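Local coordinates for protein Cj0977 (Campylobacter jejuni, PDB 3BNV) that is of unknown function but is known as a sigma28-regulated, nonflagellar virulence protein with a hot-dog fold that assembles as a two-chain dimer, at residues 92-97 / 133-138; 108-113 / 121-126; 37-42 / 75-80; 62-67 / 97-102. All coordinates share one frame; numbering follows the deposited sequence.

Followed from the N terminus, the chain first enters interaction 3 at 37-42, on the outermost strand 38-43, and closes that loop at 75-80 on helix 67-82. Interaction 4 opens inside it, at 62-67, and closes at 97-102, so these two cross. Interaction 1 opens at 92-97, before interaction 4 is complete, crosses it and shares Tyr97 with it; it closes at 133-138. Interaction 2, the hairpin 108-113 / 121-126, is nested within interaction 1, and Gly137 O probably accepts a hydrogen bond from Val125 N between them. Interactions 1 and 2 pair strands within the sheet, interaction 3 binds the helix to it, and interaction 4 ties the loop before helix 67-82 to the loop after strand 87-96.

Interaction 1 of 4, residues 92-97 / 133-138; sequences SKCFFY and KMFEGT
Tyr97 and Met134, Phe95 and Glu136, and Lys93 and Thr138 supply the five backbone hydrogen bonds between these antiparallel strands, whose axes run at 166°. Lys93-Thr138 and Phe95-Glu136 are hydrogen-bonded pairs with two bonds each; the straightest joins Phe95 N to Glu136 O at 2.7 Å. Just past the strand end, Tyr97 N still reaches Met134 O at 2.7 Å.

A polar cluster lies beside this backbone. Tyr97 OH donates to Glu136 OE1 at 2.6 Å, on the anti side and 35° out of the carboxylate plane, with the phenol ring nearly perpendicular to that plane. Lys133 NZ forms a salt bridge to Glu136 OE1 at 2.8 Å, arriving from the other face of the carboxylate.

The apolar contacts gather around Phe135. With CG anti to the backbone N (chi1 168°), its ring comes nearer strand 87-96, CE1 lying 3.5 Å from Cys94 CB. Cys94 SG lies at the edge of this ring, 4.9 Å from its centroid. Phe96 runs alongside Phe135 and takes Phe135 CE1 over one face. Helix 67-82 covers this side through Phe71 and Ile70, while residues 92-95 pair with a strand of the second subunit, continuing the sheet across the dimer. Glu136 OE1 is gripped from opposite faces, whereas OE2 receives a weak bond from Lys133 NZ; lysine and phenol together would favour an ionised carboxylate and probably limit its movement.

Interaction 2 of 4, residues 108-113 / 121-126; sequences LEAHAL and RDVKVV
The beta hairpin of strands 105-112 and 120-129 brings Glu109, His111 and Leu113 opposite Val126, Lys124 and Asp122, in the middle of the hot-dog sheet. Its two arms are antiparallel, with axes 156° apart and 4.5 Å at their closest approach. Glu109-Val126 and His111-Lys124 are hydrogen-bonded pairs; the bond from Lys124 N to His111 O, at 2.8 Å, is the shortest of the set. Towards the turn, Leu113 N meets Asp122 O at 2.9 Å.

Between these pairs, Ala110 and Ala112 lie opposite Val125 and Val123 on the face that meets helix 67-82. Ala110 CB touches Val123 CG1 at 3.8 Å, and Ala112 CB approaches Val123 CG2 at 4.1 Å. Ala78 and Ser81 of the helix pack on Val123.

At the turn end Arg121 folds back across its partner strand. Bends at chi2 (-75°) and chi3 bring the guanidinium edge to Leu113, and NH2 donates to Leu113 O at 2.9 Å; the acceptor lies in the guanidinium plane, but the donor stands above the carbonyl plane. The same NH2 is also bonded to Asn45 OD1. A water accepts from Arg121 NE at 3.0 Å and from Asp122 N. With NH2 and NE both engaged, the orientation of the guanidinium is fixed, and it fastens the hairpin end to the neighbouring turn at Asn45.

Interaction 3 of 4, residues 37-42 / 75-80; sequences GTIIEI and NYVAQA
Ile39 presses its CD1 methyl onto the face of the Tyr76 ring, a CH-pi contact at 3.8 Å from the ring centroid and only 18° off the normal. It is the striking feature of an interface in which strand and helix share no direct hydrogen bond. The methyl is offset toward the rim, over the CD1-CE1 side of the ring, and Ile39 CG1 continues the contact along the phenol, 3.6 Å from Tyr76 CZ. With CG anti to the backbone N (chi1 -175°), the Tyr76 ring leaves the helix toward Ile39 and Gly37.

The ring edge is used too. Gly37 O lies near the ring plane, 3.3 Å from Tyr76 CE1, at the residue where the chain leaves helix 33-36 with a positive phi. A water then bridges the polar atoms of the two segments: it accepts from Ile39 N at 2.8 Å and is hydrogen-bonded to Tyr76 OH at 2.6 Å. Ile39 CD1 also touches Ala80 CB at 3.8 Å, one helical turn beyond Tyr76.

Around this contact, Thr33 and Ala36 pack on Tyr76, as does Phe66 of the second subunit, while Val77 rests on Ser49 and Val125 of the sheet. Beyond Ile39 the strand is kinked by a classic beta bulge, Ile40 and Glu41 both facing Lys48. Strand 38-43 crosses the flank of helix 67-82 at -43°, with the segment axes 9.0 Å apart, the packing of a central helix wrapped by an antiparallel sheet that defines the hot-dog fold.

Interaction 4 of 4, residues 62-67 / 97-102; sequences QGLIFD and YAPLKL
Leu64, with CG anti to its backbone N (chi1 173°), swings its branch back to Pro99 although its CB starts out away from the partner segment; Ile65, with CG1 beside its own N (chi1 -59°), lays its longer branch along residues 100 to 102. The contact belongs to the hot-dog fold, where it joins the loop leading into helix 67-82 to the loop between strands 87-96 and 105-112.

The backbones meet in a single bridge centred on Leu64 and Lys101. Leu102 N donates to Gly63 O at 2.7 Å, in the carbonyl plane. The second bond, from Ile65 N to Leu100 O, is longer at 3.3 Å, and its donor stands above the carbonyl plane instead of on a lone pair. These two bonds flank the bridge.

Apolar groups fill in beside it. Ile65 CB faces Leu100 CB at 3.9 Å, and Ile65 CD1 reaches Leu102 CB at 4.2 Å; Thr53 touches all three of these residues. The second subunit closes over the other flank, its Ile148 packing on Leu64 and Pro99, and its Ile89 N bonded to Asp67 OD1. Lys101 also makes a cation-pi contact with Phe149 of that subunit. Across the two loops, the nearest side-chain approach of Leu64 is its CD1 methyl against Pro99 CB, at 3.6 Å.

Interaction 1 of 4, residues 92-97 / 133-138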
loop_
_atom_site.group_PDB
_atom_site.type_symbol
_atom_site.label_atom_id
_atom_site.label_comp_id
_atom_site.label_asym_id
_atom_site.label_seq_id
_atom_site.Cartn_x
_atom_site.Cartn_y
_atom_site.Cartn_z
ATOM N N SER A 92 -2.443 -1.620 -10.500
ATOM C CA SER A 92 -1.448 -0.536 -10.419
ATOM C C SER A 92 -0.094 -0.909 -10.997
ATOM O O SER A 92 0.279 -2.094 -11.068
ATOM C CB SER A 92 -1.284 -0.022 -8.979
ATOM O OG SER A 92 -1.157 -1.111 -8.093
ATOM N N LYS A 93 0.637 0.123 -11.403
ATOM C CA LYS A 93 1.987 -0.032 -11.920
ATOM C C LYS A 93 2.822 1.095 -11.312
ATOM O O LYS A 93 2.689 2.245 -11.724
ATOM C CB LYS A 93 1.962 0.071 -13.433
ATOM C CG LYS A 93 3.322 0.040 -14.086
ATOM C CD LYS A 93 3.702 -1.373 -14.477
ATOM C CE LYS A 93 5.210 -1.538 -14.660
ATOM N NZ LYS A 93 5.667 -1.010 -15.977
ATOM N N CYS A 94 3.652 0.771 -10.321
ATOM C CA CYS A 94 4.420 1.811 -9.597
ATOM C C CYS A 94 5.923 1.681 -9.724
ATOM O O CYS A 94 6.456 0.575 -9.849
ATOM C CB CYS A 94 4.118 1.817 -8.107
ATOM S SG CYS A 94 2.399 1.773 -7.700
ATOM N N PHE A 95 6.587 2.832 -9.656
ATOM C CA PHE A 95 8.038 2.928 -9.470
ATOM C C PHE A 95 8.318 3.639 -8.143
ATOM O O PHE A 95 7.768 4.699 -7.863
ATOM C CB PHE A 95 8.698 3.718 -10.610
ATOM C CG PHE A 95 8.494 3.103 -11.962
ATOM C CD1 PHE A 95 9.359 2.129 -12.433
ATOM C CD2 PHE A 95 7.396 3.477 -12.761
ATOM C CE1 PHE A 95 9.142 1.545 -13.668
ATOM C CE2 PHE A 95 7.180 2.892 -13.996
ATOM C CZ PHE A 95 8.053 1.930 -14.446
ATOM N N PHE A 96 9.188 3.041 -7.346
ATOM C CA PHE A 96 9.676 3.633 -6.114
ATOM C C PHE A 96 11.130 3.989 -6.296
ATOM O O PHE A 96 11.984 3.144 -6.120
ATOM C CB PHE A 96 9.613 2.600 -5.005
ATOM C CG PHE A 96 8.236 2.069 -4.752
ATOM C CD1 PHE A 96 7.772 0.954 -5.425
ATOM C CD2 PHE A 96 7.423 2.664 -3.837
ATOM C CE1 PHE A 96 6.519 0.465 -5.169
ATOM C CE2 PHE A 96 6.179 2.181 -3.588
ATOM C CZ PHE A 96 5.726 1.079 -4.246
ATOM N N TYR A 97 11.422 5.235 -6.618
ATOM C CA TYR A 97 12.796 5.627 -6.974
ATOM C C TYR A 97 13.740 5.663 -5.786
ATOM O O TYR A 97 14.926 5.460 -5.920
ATOM C CB TYR A 97 12.812 6.988 -7.676
ATOM C CG TYR A 97 11.954 7.050 -8.911
ATOM C CD1 TYR A 97 12.209 6.222 -9.994
ATOM C CD2 TYR A 97 10.897 7.936 -9.001
ATOM C CE1 TYR A 97 11.426 6.271 -11.146
ATOM C CE2 TYR A 97 10.104 7.998 -10.149
ATOM C CZ TYR A 97 10.378 7.163 -11.221
ATOM O OH TYR A 97 9.613 7.213 -12.364
ATOM N N LYS A 133 11.739 13.804 -6.906
ATOM C CA LYS A 133 10.692 12.860 -7.258
ATOM C C LYS A 133 11.063 11.468 -6.731
ATOM O O LYS A 133 12.077 10.905 -7.095
ATOM C CB LYS A 133 10.465 12.849 -8.772
ATOM C CG LYS A 133 9.364 11.901 -9.207
ATOM C CD LYS A 133 9.461 11.569 -10.693
ATOM C CE LYS A 133 8.801 12.649 -11.544
ATOM N NZ LYS A 133 8.293 12.201 -12.901
HETATM N N MSE A 134 10.232 10.931 -5.854
HETATM C CA MSE A 134 10.500 9.683 -5.136
HETATM C C MSE A 134 9.669 8.524 -5.687
HETATM O O MSE A 134 10.040 7.350 -5.564
HETATM C CB MSE A 134 10.037 9.809 -3.673
HETATM C CG MSE A 134 10.613 10.946 -2.890
HETATM SE SE MSE A 134 12.573 10.935 -2.580
HETATM C CE MSE A 134 12.660 9.639 -1.070
ATOM N N PHE A 135 8.500 8.856 -6.214
ATOM C CA PHE A 135 7.547 7.850 -6.571
ATOM C C PHE A 135 6.740 8.280 -7.792
ATOM O O PHE A 135 6.389 9.463 -7.959
ATOM C CB PHE A 135 6.631 7.546 -5.364
ATOM C CG PHE A 135 5.428 6.726 -5.699
ATOM C CD1 PHE A 135 5.478 5.340 -5.647
ATOM C CD2 PHE A 135 4.244 7.327 -6.057
ATOM C CE1 PHE A 135 4.343 4.535 -5.954
ATOM C CE2 PHE A 135 3.097 6.537 -6.367
ATOM C CZ PHE A 135 3.158 5.132 -6.317
ATOM N N GLU A 136 6.442 7.306 -8.635
ATOM C CA GLU A 136 5.681 7.555 -9.855
ATOM C C GLU A 136 4.822 6.305 -10.119
ATOM O O GLU A 136 5.303 5.176 -9.999
ATOM C CB GLU A 136 6.659 7.849 -11.000
ATOM C CG GLU A 136 6.053 8.422 -12.257
ATOM C CD GLU A 136 6.991 9.378 -13.013
ATOM O OE1 GLU A 136 8.225 9.412 -12.757
ATOM O OE2 GLU A 136 6.477 10.113 -13.879
ATOM N N GLY A 137 3.551 6.500 -10.436
ATOM C CA GLY A 137 2.696 5.355 -10.661
ATOM C C GLY A 137 1.394 5.602 -11.397
ATOM O O GLY A 137 0.875 6.718 -11.431
ATOM N N THR A 138 0.870 4.541 -11.992
ATOM C CA THR A 138 -0.444 4.588 -12.597
ATOM C C THR A 138 -1.377 3.682 -11.826
ATOM O O THR A 138 -1.072 2.504 -11.603
ATOM C CB THR A 138 -0.440 4.068 -14.024
ATOM O OG1 THR A 138 0.450 4.847 -14.834
ATOM C CG2 THR A 138 -1.822 4.200 -14.578
HETATM O O HOH W 1 3.722 3.609 -14.720
#

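Interaction 2 of 4, residues 108-113 / 121-126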
loop_
_atom_site.group_PDB
_atom_site.type_symbol
_atom_site.label_atom_id
_atom_site.label_comp_id
_atom_site.label_asym_id
_atom_site.label_seq_id
_atom_site.Cartn_x
_atom_site.Cartn_y
_atom_site.Cartn_z
ATOM N N LEU A 108 2.061 14.331 -2.777
ATOM C CA LEU A 108 1.544 13.594 -3.928
ATOM C C LEU A 108 0.597 14.434 -4.797
ATOM O O LEU A 108 -0.185 15.220 -4.285
ATOM C CB LEU A 108 0.854 12.306 -3.471
ATOM C CG LEU A 108 1.659 11.418 -2.518
ATOM C CD1 LEU A 108 1.538 11.816 -1.044
ATOM C CD2 LEU A 108 1.269 9.959 -2.667
ATOM N N GLU A 109 0.693 14.276 -6.110
ATOM C CA GLU A 109 -0.294 14.841 -7.021
ATOM C C GLU A 109 -0.841 13.741 -7.903
ATOM O O GLU A 109 -0.089 12.878 -8.358
ATOM C CB GLU A 109 0.290 15.926 -7.913
ATOM C CG GLU A 109 0.768 17.108 -7.168
ATOM C CD GLU A 109 1.314 18.180 -8.082
ATOM O OE1 GLU A 109 2.305 18.842 -7.679
ATOM O OE2 GLU A 109 0.761 18.373 -9.193
ATOM N N ALA A 110 -2.142 13.784 -8.155
ATOM C CA ALA A 110 -2.806 12.777 -8.993
ATOM C C ALA A 110 -3.590 13.429 -10.111
ATOM O O ALA A 110 -4.313 14.396 -9.880
ATOM C CB ALA A 110 -3.735 11.916 -8.134
ATOM N N HIS A 111 -3.453 12.910 -11.323
ATOM C CA HIS A 111 -4.181 13.448 -12.476
ATOM C C HIS A 111 -4.813 12.285 -13.198
ATOM O O HIS A 111 -4.114 11.335 -13.581
ATOM C CB HIS A 111 -3.240 14.145 -13.426
ATOM C CG HIS A 111 -2.513 15.301 -12.828
ATOM N ND1 HIS A 111 -2.948 16.603 -12.966
ATOM C CD2 HIS A 111 -1.357 15.360 -12.126
ATOM C CE1 HIS A 111 -2.104 17.414 -12.351
ATOM N NE2 HIS A 111 -1.119 16.686 -11.849
ATOM N N ALA A 112 -6.137 12.342 -13.344
ATOM C CA ALA A 112 -6.906 11.285 -13.982
ATOM C C ALA A 112 -6.968 11.553 -15.467
ATOM O O ALA A 112 -7.262 12.656 -15.870
ATOM C CB ALA A 112 -8.299 11.250 -13.410
ATOM N N LEU A 113 -6.694 10.545 -16.286
ATOM C CA LEU A 113 -6.798 10.698 -17.729
ATOM C C LEU A 113 -8.258 10.898 -18.091
ATOM O O LEU A 113 -9.124 10.152 -17.627
ATOM C CB LEU A 113 -6.243 9.477 -18.451
ATOM C CG LEU A 113 -4.718 9.434 -18.451
ATOM C CD1 LEU A 113 -4.162 8.174 -19.164
ATOM C CD2 LEU A 113 -4.132 10.756 -19.053
ATOM N N ARG A 121 -11.062 4.240 -14.865
ATOM C CA ARG A 121 -10.208 5.409 -15.052
ATOM C C ARG A 121 -8.753 5.109 -14.720
ATOM O O ARG A 121 -8.462 4.396 -13.735
ATOM C CB ARG A 121 -10.652 6.514 -14.103
ATOM C CG ARG A 121 -12.126 6.707 -13.979
ATOM C CD ARG A 121 -12.689 7.410 -15.210
ATOM N NE ARG A 121 -11.844 8.520 -15.617
ATOM C CZ ARG A 121 -12.055 9.788 -15.282
ATOM N NH1 ARG A 121 -13.091 10.127 -14.537
ATOM N NH2 ARG A 121 -11.232 10.728 -15.710
ATOM N N ASP A 122 -7.844 5.680 -15.516
ATOM C CA ASP A 122 -6.391 5.587 -15.249
ATOM C C ASP A 122 -5.921 6.877 -14.582
ATOM O O ASP A 122 -6.207 7.964 -15.054
ATOM C CB ASP A 122 -5.612 5.347 -16.564
ATOM C CG ASP A 122 -6.087 4.096 -17.312
ATOM O OD1 ASP A 122 -6.572 3.151 -16.649
ATOM O OD2 ASP A 122 -5.983 4.047 -18.565
ATOM N N VAL A 123 -5.195 6.755 -13.490
ATOM C CA VAL A 123 -4.748 7.922 -12.745
ATOM C C VAL A 123 -3.232 7.932 -12.603
ATOM O O VAL A 123 -2.626 6.948 -12.187
ATOM C CB VAL A 123 -5.391 7.933 -11.354
ATOM C CG1 VAL A 123 -4.885 9.135 -10.527
ATOM C CG2 VAL A 123 -6.910 7.940 -11.480
ATOM N N LYS A 124 -2.623 9.052 -12.962
ATOM C CA LYS A 124 -1.174 9.189 -12.897
ATOM C C LYS A 124 -0.852 9.854 -11.549
ATOM O O LYS A 124 -1.381 10.926 -11.234
ATOM C CB LYS A 124 -0.711 10.022 -14.099
ATOM C CG LYS A 124 0.503 9.497 -14.811
ATOM C CD LYS A 124 1.685 9.340 -13.809
ATOM C CE LYS A 124 3.005 8.873 -14.488
ATOM N NZ LYS A 124 3.151 7.373 -14.519
ATOM N N VAL A 125 -0.054 9.188 -10.723
ATOM C CA VAL A 125 0.325 9.733 -9.424
ATOM C C VAL A 125 1.843 9.941 -9.351
ATOM O O VAL A 125 2.618 9.119 -9.851
ATOM C CB VAL A 125 -0.062 8.794 -8.274
ATOM C CG1 VAL A 125 0.069 9.509 -6.936
ATOM C CG2 VAL A 125 -1.482 8.249 -8.461
ATOM N N VAL A 126 2.258 11.025 -8.711
ATOM C CA VAL A 126 3.661 11.368 -8.631
ATOM C C VAL A 126 3.907 11.818 -7.197
ATOM O O VAL A 126 3.063 12.499 -6.626
ATOM C CB VAL A 126 3.984 12.517 -9.597
ATOM C CG1 VAL A 126 3.952 13.817 -8.875
ATOM C CG2 VAL A 126 5.317 12.344 -10.185
HETATM O O HOH W 2 -9.441 7.769 -17.310
#

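Interaction 3 of 4, residues 37-42 / 75-80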
loop_
_atom_site.group_PDB
_atom_site.type_symbol
_atom_site.label_atom_id
_atom_site.label_comp_id
_atom_site.label_asym_id
_atom_site.label_seq_id
_atom_site.Cartn_x
_atom_site.Cartn_y
_atom_site.Cartn_z
ATOM N N GLY A 37 -2.295 9.553 4.635
ATOM C CA GLY A 37 -2.130 10.948 4.284
ATOM C C GLY A 37 -3.446 11.710 4.310
ATOM O O GLY A 37 -4.517 11.141 4.580
ATOM N N THR A 38 -3.351 13.001 4.024
ATOM C CA THR A 38 -4.503 13.881 3.981
ATOM C C THR A 38 -4.648 14.552 2.621
ATOM O O THR A 38 -3.677 15.002 2.029
ATOM C CB THR A 38 -4.340 14.980 5.000
ATOM O OG1 THR A 38 -4.291 14.388 6.301
ATOM C CG2 THR A 38 -5.455 15.953 4.916
ATOM N N ILE A 39 -5.873 14.610 2.119
ATOM C CA ILE A 39 -6.140 15.268 0.851
ATOM C C ILE A 39 -6.207 16.762 1.096
ATOM O O ILE A 39 -6.874 17.220 2.010
ATOM C CB ILE A 39 -7.457 14.799 0.256
ATOM C CG1 ILE A 39 -7.540 13.279 0.303
ATOM C CG2 ILE A 39 -7.605 15.295 -1.171
ATOM C CD1 ILE A 39 -6.507 12.583 -0.569
ATOM N N ILE A 40 -5.523 17.519 0.253
ATOM C CA ILE A 40 -5.130 18.890 0.553
ATOM C C ILE A 40 -5.709 19.812 -0.534
ATOM O O ILE A 40 -5.787 21.025 -0.378
ATOM C CB ILE A 40 -3.562 18.893 0.565
ATOM C CG1 ILE A 40 -2.963 19.907 1.468
ATOM C CG2 ILE A 40 -2.964 19.211 -0.775
ATOM C CD1 ILE A 40 -1.569 20.231 0.950
ATOM N N GLU A 41 -6.116 19.200 -1.640
ATOM C CA GLU A 41 -6.747 19.906 -2.739
ATOM C C GLU A 41 -7.396 18.909 -3.690
ATOM O O GLU A 41 -6.870 17.807 -3.926
ATOM C CB GLU A 41 -5.737 20.773 -3.475
ATOM C CG GLU A 41 -6.234 21.288 -4.789
ATOM C CD GLU A 41 -5.356 22.386 -5.363
ATOM O OE1 GLU A 41 -5.830 23.038 -6.329
ATOM O OE2 GLU A 41 -4.216 22.606 -4.855
ATOM N N ILE A 42 -8.567 19.275 -4.202
ATOM C CA ILE A 42 -9.218 18.443 -5.210
ATOM C C ILE A 42 -9.938 19.285 -6.224
ATOM O O ILE A 42 -10.231 20.433 -5.985
ATOM C CB ILE A 42 -10.193 17.394 -4.650
ATOM C CG1 ILE A 42 -11.541 18.014 -4.341
ATOM C CG2 ILE A 42 -9.643 16.729 -3.417
ATOM C CD1 ILE A 42 -12.557 16.944 -4.003
ATOM N N ASN A 75 -2.630 5.451 -3.456
ATOM C CA ASN A 75 -3.910 4.813 -3.597
ATOM C C ASN A 75 -5.024 5.784 -3.164
ATOM O O ASN A 75 -6.060 5.945 -3.826
ATOM C CB ASN A 75 -3.863 3.532 -2.769
ATOM C CG ASN A 75 -5.115 2.699 -2.867
ATOM O OD1 ASN A 75 -6.156 3.133 -3.390
ATOM N ND2 ASN A 75 -5.037 1.497 -2.325
ATOM N N TYR A 76 -4.796 6.474 -2.067
ATOM C CA TYR A 76 -5.787 7.411 -1.561
ATOM C C TYR A 76 -5.956 8.619 -2.500
ATOM O O TYR A 76 -7.058 8.908 -2.952
ATOM C CB TYR A 76 -5.422 7.769 -0.128
ATOM C CG TYR A 76 -6.368 8.645 0.640
ATOM C CD1 TYR A 76 -5.883 9.574 1.529
ATOM C CD2 TYR A 76 -7.726 8.522 0.518
ATOM C CE1 TYR A 76 -6.731 10.377 2.265
ATOM C CE2 TYR A 76 -8.591 9.339 1.251
ATOM C CZ TYR A 76 -8.086 10.260 2.118
ATOM O OH TYR A 76 -8.916 11.074 2.859
ATOM N N VAL A 77 -4.880 9.313 -2.823
ATOM C CA VAL A 77 -4.999 10.481 -3.694
ATOM C C VAL A 77 -5.491 10.120 -5.129
ATOM O O VAL A 77 -6.191 10.901 -5.766
ATOM C CB VAL A 77 -3.724 11.348 -3.711
ATOM C CG1 VAL A 77 -2.671 10.760 -4.609
ATOM C CG2 VAL A 77 -4.037 12.700 -4.195
ATOM N N ALA A 78 -5.156 8.942 -5.638
ATOM C CA ALA A 78 -5.757 8.504 -6.907
ATOM C C ALA A 78 -7.272 8.465 -6.812
ATOM O O ALA A 78 -7.980 8.979 -7.678
ATOM C CB ALA A 78 -5.263 7.129 -7.312
ATOM N N GLN A 79 -7.790 7.825 -5.772
ATOM C CA GLN A 79 -9.228 7.778 -5.628
ATOM C C GLN A 79 -9.801 9.157 -5.403
ATOM O O GLN A 79 -10.866 9.456 -5.900
ATOM C CB GLN A 79 -9.654 6.840 -4.513
ATOM C CG GLN A 79 -9.295 5.386 -4.762
ATOM C CD GLN A 79 -10.134 4.466 -3.927
ATOM O OE1 GLN A 79 -11.328 4.343 -4.159
ATOM N NE2 GLN A 79 -9.535 3.833 -2.936
ATOM N N ALA A 80 -9.093 10.030 -4.693
ATOM C CA ALA A 80 -9.625 11.369 -4.487
ATOM C C ALA A 80 -9.737 12.158 -5.792
ATOM O O ALA A 80 -10.580 13.038 -5.911
ATOM C CB ALA A 80 -8.812 12.104 -3.507
HETATM O O HOH W 3 -8.157 13.540 3.313
#

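Interaction 4 of 4, residues 62-67 / 97-102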
loop_
_atom_site.group_PDB
_atom_site.type_symbol
_atom_site.label_atom_id
_atom_site.label_comp_id
_atom_site.label_asym_id
_atom_site.label_seq_id
_atom_site.Cartn_x
_atom_site.Cartn_y
_atom_site.Cartn_z
ATOM N N GLN A 62 16.100 2.047 11.823
ATOM C CA GLN A 62 16.933 3.064 11.180
ATOM C C GLN A 62 16.117 4.188 10.555
ATOM O O GLN A 62 16.669 5.081 9.926
ATOM C CB GLN A 62 17.761 2.417 10.077
ATOM C CG GLN A 62 18.529 1.177 10.536
ATOM C CD GLN A 62 19.553 1.501 11.595
ATOM O OE1 GLN A 62 20.525 2.199 11.315
ATOM N NE2 GLN A 62 19.347 1.005 12.818
ATOM N N GLY A 63 14.799 4.128 10.703
ATOM C CA GLY A 63 13.922 5.165 10.162
ATOM C C GLY A 63 13.457 4.913 8.743
ATOM O O GLY A 63 12.886 5.789 8.115
ATOM N N LEU A 64 13.686 3.716 8.231
ATOM C CA LEU A 64 13.293 3.403 6.881
ATOM C C LEU A 64 11.787 3.133 6.876
ATOM O O LEU A 64 11.272 2.398 7.711
ATOM C CB LEU A 64 14.080 2.201 6.366
ATOM C CG LEU A 64 13.694 1.619 5.003
ATOM C CD1 LEU A 64 14.205 2.517 3.939
ATOM C CD2 LEU A 64 14.281 0.207 4.874
ATOM N N ILE A 65 11.084 3.762 5.943
ATOM C CA ILE A 65 9.648 3.716 5.876
ATOM C C ILE A 65 9.217 2.630 4.897
ATOM O O ILE A 65 9.619 2.648 3.736
ATOM C CB ILE A 65 9.117 5.078 5.405
ATOM C CG1 ILE A 65 9.573 6.165 6.371
ATOM C CG2 ILE A 65 7.624 5.092 5.327
ATOM C CD1 ILE A 65 8.768 6.249 7.699
ATOM N N PHE A 66 8.380 1.705 5.365
ATOM C CA PHE A 66 7.891 0.622 4.543
ATOM C C PHE A 66 7.263 1.201 3.303
ATOM O O PHE A 66 6.413 2.086 3.398
ATOM C CB PHE A 66 6.842 -0.152 5.301
ATOM C CG PHE A 66 6.508 -1.476 4.702
ATOM C CD1 PHE A 66 5.180 -1.852 4.519
ATOM C CD2 PHE A 66 7.511 -2.383 4.377
ATOM C CE1 PHE A 66 4.857 -3.099 4.011
ATOM C CE2 PHE A 66 7.201 -3.627 3.872
ATOM C CZ PHE A 66 5.869 -3.987 3.679
ATOM N N ASP A 67 7.653 0.694 2.134
ATOM C CA ASP A 67 7.222 1.276 0.872
ATOM C C ASP A 67 5.699 1.284 0.685
ATOM O O ASP A 67 5.146 2.197 0.056
ATOM C CB ASP A 67 7.907 0.564 -0.283
ATOM C CG ASP A 67 9.431 0.794 -0.311
ATOM O OD1 ASP A 67 10.225 -0.178 -0.171
ATOM O OD2 ASP A 67 9.847 1.960 -0.503
ATOM N N TYR A 97 11.422 5.235 -6.618
ATOM C CA TYR A 97 12.796 5.627 -6.974
ATOM C C TYR A 97 13.740 5.663 -5.786
ATOM O O TYR A 97 14.926 5.460 -5.920
ATOM C CB TYR A 97 12.812 6.988 -7.676
ATOM C CG TYR A 97 11.954 7.050 -8.911
ATOM C CD1 TYR A 97 12.209 6.222 -9.994
ATOM C CD2 TYR A 97 10.897 7.936 -9.001
ATOM C CE1 TYR A 97 11.426 6.271 -11.146
ATOM C CE2 TYR A 97 10.104 7.998 -10.149
ATOM C CZ TYR A 97 10.378 7.163 -11.221
ATOM O OH TYR A 97 9.613 7.213 -12.364
ATOM N N ALA A 98 13.200 5.939 -4.611
ATOM C CA ALA A 98 14.008 6.021 -3.408
ATOM C C ALA A 98 13.082 5.854 -2.227
ATOM O O ALA A 98 11.936 6.304 -2.261
ATOM C CB ALA A 98 14.690 7.335 -3.349
ATOM N N PRO A 99 13.563 5.210 -1.159
ATOM C CA PRO A 99 12.669 5.021 -0.014
ATOM C C PRO A 99 12.602 6.265 0.820
ATOM O O PRO A 99 13.531 7.049 0.831
ATOM C CB PRO A 99 13.369 3.928 0.772
ATOM C CG PRO A 99 14.820 4.186 0.497
ATOM C CD PRO A 99 14.903 4.641 -0.927
ATOM N N LEU A 100 11.490 6.449 1.517
ATOM C CA LEU A 100 11.345 7.554 2.461
ATOM C C LEU A 100 12.079 7.290 3.772
ATOM O O LEU A 100 12.352 6.141 4.125
ATOM C CB LEU A 100 9.877 7.832 2.746
ATOM C CG LEU A 100 9.318 8.839 1.743
ATOM C CD1 LEU A 100 9.291 8.253 0.353
ATOM C CD2 LEU A 100 7.932 9.282 2.133
ATOM N N LYS A 101 12.385 8.375 4.473
ATOM C CA LYS A 101 13.060 8.344 5.733
ATOM C C LYS A 101 12.108 8.951 6.765
ATOM O O LYS A 101 11.423 9.932 6.466
ATOM C CB LYS A 101 14.348 9.173 5.607
ATOM C CG LYS A 101 15.149 9.291 6.878
ATOM C CD LYS A 101 16.613 8.941 6.666
ATOM C CE LYS A 101 17.471 10.142 6.323
ATOM N NZ LYS A 101 18.861 9.706 6.009
ATOM N N LEU A 102 12.053 8.376 7.969
ATOM C CA LEU A 102 11.199 8.930 9.025
ATOM C C LEU A 102 11.501 10.406 9.219
ATOM O O LEU A 102 12.653 10.785 9.359
ATOM C CB LEU A 102 11.396 8.177 10.340
ATOM C CG LEU A 102 10.650 8.678 11.569
ATOM C CD1 LEU A 102 9.168 8.734 11.354
ATOM C CD2 LEU A 102 10.945 7.781 12.720
#